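Local coordinates for protein benzoylformate Decarboxylase (Polynucleobacter necessarius, PDB 4K9Q) that binds thiamine diphosphate and a magnesium ion and probably decarboxylates benzoylformate to benzaldehyde and carbon dioxide, at residues 353-358 and 520-525; 372-377 and 429-434; 451-456 and 482-487. All blocks are in the same frame, centred on the assembly; numbering follows the deposited sequence.

Contact 1. Residues 353-358 and 520-525; sequences HAVLEV and IVVPIT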
# COMPACT_ATOMS: atom_id res chain seq x y z
N HIS A 353 -44.56 -0.30 12.37
CA HIS A 353 -45.08 -1.64 12.10
C HIS A 353 -46.42 -1.52 11.35
O HIS A 353 -46.69 -2.30 10.44
CB HIS A 353 -45.24 -2.46 13.38
CG HIS A 353 -45.38 -3.93 13.16
ND1 HIS A 353 -46.52 -4.50 12.62
CD2 HIS A 353 -44.54 -4.96 13.43
CE1 HIS A 353 -46.37 -5.81 12.57
NE2 HIS A 353 -45.18 -6.12 13.05
N ALA A 354 -47.24 -0.54 11.71
CA ALA A 354 -48.52 -0.39 11.02
C ALA A 354 -48.31 0.10 9.60
O ALA A 354 -48.98 -0.35 8.67
CB ALA A 354 -49.44 0.54 11.79
N VAL A 355 -47.38 1.03 9.42
CA VAL A 355 -47.02 1.51 8.09
C VAL A 355 -46.60 0.32 7.22
O VAL A 355 -47.06 0.16 6.08
CB VAL A 355 -45.89 2.56 8.14
CG1 VAL A 355 -45.39 2.90 6.73
CG2 VAL A 355 -46.38 3.82 8.85
N LEU A 356 -45.73 -0.53 7.76
CA LEU A 356 -45.27 -1.71 7.03
C LEU A 356 -46.41 -2.66 6.68
O LEU A 356 -46.47 -3.17 5.56
CB LEU A 356 -44.19 -2.44 7.83
CG LEU A 356 -42.85 -1.71 7.93
CD1 LEU A 356 -42.06 -2.27 9.09
CD2 LEU A 356 -42.06 -1.78 6.61
N GLU A 357 -47.31 -2.91 7.63
CA GLU A 357 -48.48 -3.74 7.38
C GLU A 357 -49.33 -3.21 6.23
O GLU A 357 -49.82 -3.99 5.41
CB GLU A 357 -49.35 -3.85 8.63
CG GLU A 357 -48.76 -4.70 9.74
CD GLU A 357 -49.64 -4.66 10.97
OE1 GLU A 357 -50.82 -5.04 10.85
OE2 GLU A 357 -49.16 -4.21 12.04
N VAL A 358 -49.52 -1.90 6.19
CA VAL A 358 -50.29 -1.27 5.11
C VAL A 358 -49.61 -1.48 3.76
O VAL A 358 -50.26 -1.76 2.75
CB VAL A 358 -50.54 0.23 5.39
CG1 VAL A 358 -51.14 0.91 4.17
CG2 VAL A 358 -51.47 0.36 6.59
N ILE A 520 -42.77 8.62 -1.37
CA ILE A 520 -43.87 8.74 -0.42
C ILE A 520 -43.29 8.97 0.97
O ILE A 520 -42.62 8.09 1.51
CB ILE A 520 -44.75 7.48 -0.43
CG1 ILE A 520 -45.26 7.22 -1.85
CG2 ILE A 520 -45.89 7.60 0.57
CD1 ILE A 520 -46.04 5.93 -2.02
N VAL A 521 -43.53 10.14 1.53
CA VAL A 521 -42.97 10.48 2.84
C VAL A 521 -44.00 10.19 3.93
O VAL A 521 -45.14 10.68 3.86
CB VAL A 521 -42.51 11.96 2.87
CG1 VAL A 521 -41.87 12.30 4.22
CG2 VAL A 521 -41.54 12.25 1.71
N VAL A 522 -43.62 9.38 4.91
CA VAL A 522 -44.50 8.98 5.99
C VAL A 522 -43.93 9.45 7.33
O VAL A 522 -42.92 8.91 7.79
CB VAL A 522 -44.67 7.45 6.02
CG1 VAL A 522 -45.78 7.07 7.02
CG2 VAL A 522 -44.97 6.91 4.63
N PRO A 523 -44.54 10.47 7.94
CA PRO A 523 -44.10 10.85 9.28
C PRO A 523 -44.45 9.75 10.28
O PRO A 523 -45.59 9.26 10.28
CB PRO A 523 -44.93 12.11 9.59
CG PRO A 523 -45.55 12.52 8.30
CD PRO A 523 -45.66 11.29 7.46
N ILE A 524 -43.49 9.34 11.10
CA ILE A 524 -43.74 8.32 12.10
C ILE A 524 -43.34 8.82 13.47
O ILE A 524 -42.66 9.84 13.61
CB ILE A 524 -43.01 6.99 11.78
CG1 ILE A 524 -41.50 7.23 11.66
CG2 ILE A 524 -43.58 6.38 10.49
CD1 ILE A 524 -40.67 5.94 11.69
N THR A 525 -43.76 8.08 14.49
CA THR A 525 -43.36 8.36 15.85
C THR A 525 -41.84 8.41 15.95
O THR A 525 -41.13 7.70 15.22
CB THR A 525 -43.91 7.30 16.81
OG1 THR A 525 -43.49 7.58 18.15
CG2 THR A 525 -43.45 5.91 16.39
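Val355 projects from helix 352-361 onto strand 517-523 and meets Val522. The two valines lie antiparallel, side by side. The closest point is between Val355 CG2 and Val522 CG1, at 3.8 Å. CG2 of Val355 sits beside its own backbone N, with CG1 anti to that N (chi1 172°), and both methyls turn to CG1 of Val522. The contact is looser at Ile524, just past the strand, whose CG2 stands 4.1 Å from Val355 CG2. Ile524 runs roughly perpendicular to Val355. All three residues are buried, and no hydrogen bond joins the segments. Phe454 and Leu504 also pack on Val355. The solvent side lies at Pro523 and Thr525, both partly exposed, and Pro523 points away from the helix. Elsewhere on the helix, well away from the strand, His353 ND1 donates to Glu357 OE2 at 2.7 Å. That bond meets the anti side of the carboxylate, 25° out of its plane, and lies close to the imidazole plane. His353 NE2 is bonded to Asp382. Helix 352-361 packs on one side of the parallel sheet, the layered alpha/beta build shared by the thiamine diphosphate-binding domains of this family.

Contact 2. Residues 372-377 and 429-434; sequences ECPSIV and DGSFQY. With MG (magnesium ion), chain C; TPP (thiamine diphosphate), chain D.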
# COMPACT_ATOMS: atom_id res chain seq x y z
N GLU A 372 -33.21 0.28 3.64
CA GLU A 372 -32.15 1.01 4.32
C GLU A 372 -32.83 1.98 5.27
O GLU A 372 -32.84 3.19 5.06
CB GLU A 372 -31.26 1.76 3.32
CG GLU A 372 -29.97 2.33 3.92
CD GLU A 372 -29.05 2.93 2.88
OE1 GLU A 372 -28.47 2.17 2.07
OE2 GLU A 372 -28.91 4.17 2.86
N CYS A 373 -33.43 1.40 6.31
CA CYS A 373 -34.13 2.15 7.35
C CYS A 373 -33.81 1.40 8.63
O CYS A 373 -34.59 0.55 9.08
CB CYS A 373 -35.63 2.16 7.08
SG CYS A 373 -36.52 3.31 8.13
N PRO A 374 -32.64 1.68 9.20
CA PRO A 374 -32.09 0.79 10.23
C PRO A 374 -33.00 0.52 11.43
O PRO A 374 -33.10 -0.64 11.84
CB PRO A 374 -30.81 1.53 10.67
CG PRO A 374 -30.35 2.21 9.40
CD PRO A 374 -31.65 2.69 8.75
N SER A 375 -33.67 1.53 11.97
CA SER A 375 -34.44 1.30 13.20
C SER A 375 -35.63 0.36 13.02
O SER A 375 -36.09 -0.23 14.00
CB SER A 375 -34.89 2.62 13.84
OG SER A 375 -35.93 3.22 13.09
N ILE A 376 -36.12 0.19 11.79
CA ILE A 376 -37.32 -0.64 11.58
C ILE A 376 -37.04 -2.08 11.12
O ILE A 376 -37.97 -2.85 10.88
CB ILE A 376 -38.33 0.01 10.59
CG1 ILE A 376 -37.79 -0.02 9.15
CG2 ILE A 376 -38.68 1.43 11.02
CD1 ILE A 376 -38.79 0.48 8.10
N VAL A 377 -35.78 -2.46 11.01
CA VAL A 377 -35.46 -3.79 10.47
C VAL A 377 -36.23 -4.96 11.12
O VAL A 377 -36.79 -5.80 10.41
CB VAL A 377 -33.93 -4.03 10.46
CG1 VAL A 377 -33.62 -5.49 10.13
CG2 VAL A 377 -33.28 -3.08 9.46
N ASP A 429 -35.20 8.56 6.86
CA ASP A 429 -34.99 9.94 6.43
C ASP A 429 -33.50 10.36 6.43
O ASP A 429 -33.07 11.09 5.55
CB ASP A 429 -35.90 10.95 7.15
CG ASP A 429 -35.81 10.88 8.67
OD1 ASP A 429 -35.30 9.89 9.21
OD2 ASP A 429 -36.29 11.82 9.34
N GLY A 430 -32.74 9.89 7.42
CA GLY A 430 -31.30 10.12 7.45
C GLY A 430 -30.59 9.40 6.31
O GLY A 430 -29.80 10.00 5.57
N SER A 431 -30.88 8.11 6.16
CA SER A 431 -30.28 7.29 5.11
C SER A 431 -30.54 7.87 3.72
O SER A 431 -29.66 7.85 2.87
CB SER A 431 -30.83 5.86 5.16
OG SER A 431 -30.35 5.16 6.30
N PHE A 432 -31.76 8.36 3.51
CA PHE A 432 -32.19 8.93 2.23
C PHE A 432 -31.24 10.02 1.72
O PHE A 432 -31.05 10.17 0.51
CB PHE A 432 -33.59 9.52 2.41
CG PHE A 432 -34.35 9.78 1.13
CD1 PHE A 432 -34.93 8.74 0.42
CD2 PHE A 432 -34.55 11.08 0.69
CE1 PHE A 432 -35.66 8.99 -0.74
CE2 PHE A 432 -35.28 11.34 -0.46
CZ PHE A 432 -35.83 10.30 -1.17
N GLN A 433 -30.62 10.77 2.64
CA GLN A 433 -29.78 11.91 2.27
C GLN A 433 -28.44 11.57 1.64
O GLN A 433 -27.91 12.35 0.86
CB GLN A 433 -29.50 12.79 3.50
CG GLN A 433 -30.74 13.16 4.30
CD GLN A 433 -31.77 13.86 3.46
OE1 GLN A 433 -31.43 14.76 2.68
NE2 GLN A 433 -33.03 13.44 3.57
N TYR A 434 -27.87 10.42 1.98
CA TYR A 434 -26.47 10.17 1.59
C TYR A 434 -26.28 10.17 0.08
O TYR A 434 -25.32 10.76 -0.42
CB TYR A 434 -25.93 8.87 2.20
CG TYR A 434 -25.73 8.98 3.71
CD1 TYR A 434 -26.80 8.82 4.58
CD2 TYR A 434 -24.47 9.24 4.24
CE1 TYR A 434 -26.62 8.92 5.95
CE2 TYR A 434 -24.28 9.34 5.61
CZ TYR A 434 -25.36 9.18 6.46
OH TYR A 434 -25.22 9.28 7.82
MG MG C . -34.68 8.47 10.80
N1' TPP D . -22.39 7.18 7.47
C2' TPP D . -22.40 6.11 6.59
CM2 TPP D . -21.91 6.29 5.18
N3' TPP D . -22.83 4.86 6.99
C4' TPP D . -23.27 4.67 8.28
N4' TPP D . -23.67 3.46 8.66
C5' TPP D . -23.30 5.75 9.16
C6' TPP D . -22.85 7.01 8.77
C7' TPP D . -23.79 5.54 10.58
N3 TPP D . -25.21 5.32 10.76
C2 TPP D . -25.80 4.08 10.97
S1 TPP D . -27.39 4.13 11.18
C5 TPP D . -27.40 5.74 11.02
C4 TPP D . -26.15 6.30 10.80
CM4 TPP D . -25.87 7.77 10.61
C6 TPP D . -28.74 6.41 11.15
C7 TPP D . -29.78 6.01 10.12
O7 TPP D . -30.83 6.94 10.28
PA TPP D . -32.19 6.84 9.43
O1A TPP D . -31.85 6.49 8.01
O2A TPP D . -32.95 8.12 9.52
O3A TPP D . -32.92 5.54 10.03
PB TPP D . -33.64 5.37 11.46
O1B TPP D . -32.64 4.73 12.37
O2B TPP D . -34.82 4.45 11.23
O3B TPP D . -34.05 6.69 12.02
O HOH W 1 -36.05 6.89 9.73
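The diphosphate and magnesium site of the thiamine diphosphate fold brings the end of strand 368-372 and the turn after it, with Glu372 and Pro374, against Ser431. Gly428, Asp429 and Gly430 form the GDG start of the cofactor-binding motif known in this enzyme family. Glu372 lies alongside Ser431. Its carbonyl O is 3.3 Å from Ser431 CB, and its OE2 comes to 3.4 Å from the same carbon. The glutamate chain is extended, with CG anti to the backbone N (chi1 -169°). Its carboxylate is held by backbone N-H groups, OE1 by Asp403 and OE2 by Gly401. Pro374 CD touches Ser431 OG at 3.7 Å. No hydrogen bond links the segments directly; the cofactor joins them. From one side, Ser375 gives both N and OG to O2B of the beta phosphate. With chi1 at 72°, OG stands close to the backbone N, which lets both reach O2B. The 2.5 Å from Ser375 OG to O2B of thiamine diphosphate is shorter than usual and its exact value is doubtful. From the other side, Gly430 N donates to O2A at 2.8 Å, an approach helped by the lack of a side chain there. Ser431 grips O1A twice, through N and through OG, the latter at 2.6 Å. Asp429 OD1 binds the magnesium ion at 2.2 Å. Phosphate oxygens O2A and O3B, a water, Asn456 OD1 and Glu458 O complete the six ligands. Further out, Tyr434 lies obliquely near N1' of the pyrimidine, and its OH is bonded to Asn23 of the second subunit. The magnesium ion and the N-H and hydroxyl donors would together offset the negative charge of the diphosphate. Gripped on both phosphates, that end of the cofactor is probably kept from shifting or turning.

Contact 3. Residues 451-456 and 482-487; sequences YVVFQN and LDIVAQ. With MG (magnesium ion), chain C; TPP (thiamine diphosphate), chain D.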
# COMPACT_ATOMS: atom_id res chain seq x y z
N TYR A 451 -40.02 4.84 -3.43
CA TYR A 451 -39.33 5.10 -2.18
C TYR A 451 -40.34 5.45 -1.12
O TYR A 451 -41.07 6.43 -1.25
CB TYR A 451 -38.35 6.26 -2.34
CG TYR A 451 -37.21 5.97 -3.28
CD1 TYR A 451 -37.13 6.59 -4.52
CD2 TYR A 451 -36.21 5.08 -2.91
CE1 TYR A 451 -36.08 6.33 -5.39
CE2 TYR A 451 -35.15 4.81 -3.77
CZ TYR A 451 -35.10 5.43 -5.00
OH TYR A 451 -34.05 5.17 -5.85
N VAL A 452 -40.39 4.65 -0.06
CA VAL A 452 -41.22 4.97 1.09
C VAL A 452 -40.28 5.43 2.19
O VAL A 452 -39.47 4.64 2.70
CB VAL A 452 -42.06 3.78 1.57
CG1 VAL A 452 -42.95 4.19 2.74
CG2 VAL A 452 -42.91 3.24 0.42
N VAL A 453 -40.37 6.71 2.55
CA VAL A 453 -39.45 7.29 3.52
C VAL A 453 -40.09 7.39 4.90
O VAL A 453 -41.10 8.08 5.08
CB VAL A 453 -38.97 8.70 3.09
CG1 VAL A 453 -37.94 9.24 4.09
CG2 VAL A 453 -38.40 8.67 1.69
N PHE A 454 -39.50 6.70 5.86
CA PHE A 454 -39.96 6.71 7.24
C PHE A 454 -39.37 7.90 7.98
O PHE A 454 -38.21 7.88 8.39
CB PHE A 454 -39.59 5.39 7.92
CG PHE A 454 -40.35 4.20 7.38
CD1 PHE A 454 -40.12 3.72 6.10
CD2 PHE A 454 -41.31 3.58 8.16
CE1 PHE A 454 -40.83 2.64 5.60
CE2 PHE A 454 -42.03 2.49 7.67
CZ PHE A 454 -41.79 2.02 6.39
N GLN A 455 -40.16 8.96 8.13
CA GLN A 455 -39.63 10.20 8.67
C GLN A 455 -39.83 10.37 10.18
O GLN A 455 -40.89 10.78 10.63
CB GLN A 455 -40.19 11.41 7.90
CG GLN A 455 -39.56 12.71 8.35
CD GLN A 455 -40.02 13.90 7.54
OE1 GLN A 455 -41.22 14.19 7.45
NE2 GLN A 455 -39.07 14.60 6.95
N ASN A 456 -38.80 10.03 10.96
CA ASN A 456 -38.82 10.28 12.41
C ASN A 456 -37.96 11.48 12.83
O ASN A 456 -37.80 11.75 14.02
CB ASN A 456 -38.45 9.01 13.21
CG ASN A 456 -37.11 8.43 12.81
OD1 ASN A 456 -36.36 9.05 12.08
ND2 ASN A 456 -36.80 7.22 13.29
N LEU A 482 -35.96 18.99 7.33
CA LEU A 482 -35.79 18.43 5.99
C LEU A 482 -37.14 18.33 5.31
O LEU A 482 -38.09 17.80 5.89
CB LEU A 482 -35.16 17.04 6.04
CG LEU A 482 -33.75 16.95 6.59
CD1 LEU A 482 -33.38 15.50 6.83
CD2 LEU A 482 -32.78 17.64 5.63
N ASP A 483 -37.23 18.84 4.09
CA ASP A 483 -38.46 18.71 3.30
C ASP A 483 -38.18 17.66 2.24
O ASP A 483 -37.64 17.94 1.17
CB ASP A 483 -38.86 20.03 2.65
CG ASP A 483 -40.21 19.95 1.92
OD1 ASP A 483 -40.66 18.82 1.59
OD2 ASP A 483 -40.83 21.00 1.66
N ILE A 484 -38.53 16.42 2.57
CA ILE A 484 -38.20 15.31 1.70
C ILE A 484 -39.10 15.27 0.46
O ILE A 484 -38.67 14.80 -0.59
CB ILE A 484 -38.22 14.00 2.50
CG1 ILE A 484 -37.18 14.10 3.63
CG2 ILE A 484 -37.92 12.80 1.60
CD1 ILE A 484 -37.05 12.86 4.49
N VAL A 485 -40.32 15.80 0.57
CA VAL A 485 -41.16 15.94 -0.62
C VAL A 485 -40.45 16.82 -1.65
O VAL A 485 -40.39 16.47 -2.83
CB VAL A 485 -42.53 16.54 -0.27
CG1 VAL A 485 -43.33 16.85 -1.54
CG2 VAL A 485 -43.29 15.58 0.65
N ALA A 486 -39.88 17.93 -1.19
CA ALA A 486 -39.13 18.82 -2.08
C ALA A 486 -37.92 18.14 -2.70
O ALA A 486 -37.56 18.44 -3.83
CB ALA A 486 -38.73 20.10 -1.35
N GLN A 487 -37.29 17.20 -1.97
CA GLN A 487 -36.17 16.44 -2.52
C GLN A 487 -36.60 15.59 -3.72
O GLN A 487 -35.90 15.54 -4.73
CB GLN A 487 -35.49 15.57 -1.45
CG GLN A 487 -34.79 16.39 -0.38
CD GLN A 487 -34.13 15.54 0.70
OE1 GLN A 487 -34.56 14.43 1.00
NE2 GLN A 487 -33.09 16.09 1.31
MG MG C . -34.68 8.47 10.80
N1' TPP D . -22.39 7.18 7.47
C2' TPP D . -22.40 6.11 6.59
CM2 TPP D . -21.91 6.29 5.18
N3' TPP D . -22.83 4.86 6.99
C4' TPP D . -23.27 4.67 8.28
N4' TPP D . -23.67 3.46 8.66
C5' TPP D . -23.30 5.75 9.16
C6' TPP D . -22.85 7.01 8.77
C7' TPP D . -23.79 5.54 10.58
N3 TPP D . -25.21 5.32 10.76
C2 TPP D . -25.80 4.08 10.97
S1 TPP D . -27.39 4.13 11.18
C5 TPP D . -27.40 5.74 11.02
C4 TPP D . -26.15 6.30 10.80
CM4 TPP D . -25.87 7.77 10.61
C6 TPP D . -28.74 6.41 11.15
C7 TPP D . -29.78 6.01 10.12
O7 TPP D . -30.83 6.94 10.28
PA TPP D . -32.19 6.84 9.43
O1A TPP D . -31.85 6.49 8.01
O2A TPP D . -32.95 8.12 9.52
O3A TPP D . -32.92 5.54 10.03
PB TPP D . -33.64 5.37 11.46
O1B TPP D . -32.64 4.73 12.37
O2B TPP D . -34.82 4.45 11.23
O3B TPP D . -34.05 6.69 12.02
O HOH W 1 -36.05 6.89 9.73
O HOH W 2 -40.98 15.97 4.38
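Ile484, Gln455 and Val453 carry this buried contact. Ile484 and Val453 meet tip to tip, with Ile484 CD1 3.7 Å from Val453 CG1. Gln455, also from the strand, meets the same CD1, its NE2 at 3.6 Å. The glutamine chain is stretched out, CG anti to the backbone N (chi1 -175°), which carries the amide across to the turn before helix 484-490. There NE2 is 3.5 Å from Leu482 O, a contact rather than a hydrogen bond. A water adds a weak link, lying between NE2 and Ile484 N, which donates to it at 3.1 Å. Cutting Ile484 back to an alanine would remove CD1, which would probably open a gap beside Val453 and leave the Gln455 amide freer to turn. Asp483 is the N-cap, and its OD1 accepts from Ala486 N at 3.0 Å. Just beyond the strand, Asn456 ND2 donates to O3B of thiamine diphosphate at 3.1 Å, beside the OD1 bond to magnesium. Helix 429-434 packs on Val453 and Ile484, while Phe454, on the other side of the strand, packs on helix 352-361. Strand 449-455 runs between strands 423-428 and 517-523, and Ala486 meets Ala486 of the second subunit.

Overall arrangement
All three contacts belong to one parallel sheet and the helices and loops around it, with centres 11 to 13 Å apart. Contacts 1 and 3 use neighbouring strands, probably bonded through Val522 O and Gln455 N at 2.8 Å. Phe454 of contact 3 packs on contact 1, its CE2 3.5 Å from Val355 CG1. Contacts 2 and 3 share the magnesium ion, thiamine diphosphate and one water. They also meet where Ile484 CD1 lies 3.5 Å from Asp429 CB. Contact 1 does not touch the cofactor or the metal: the nearest side-chain atom of Ile524 is about 6 Å from the nearest atom of thiamine diphosphate and about 7 Å from the magnesium ion. Contacts 2 and 3 also touch the second subunit.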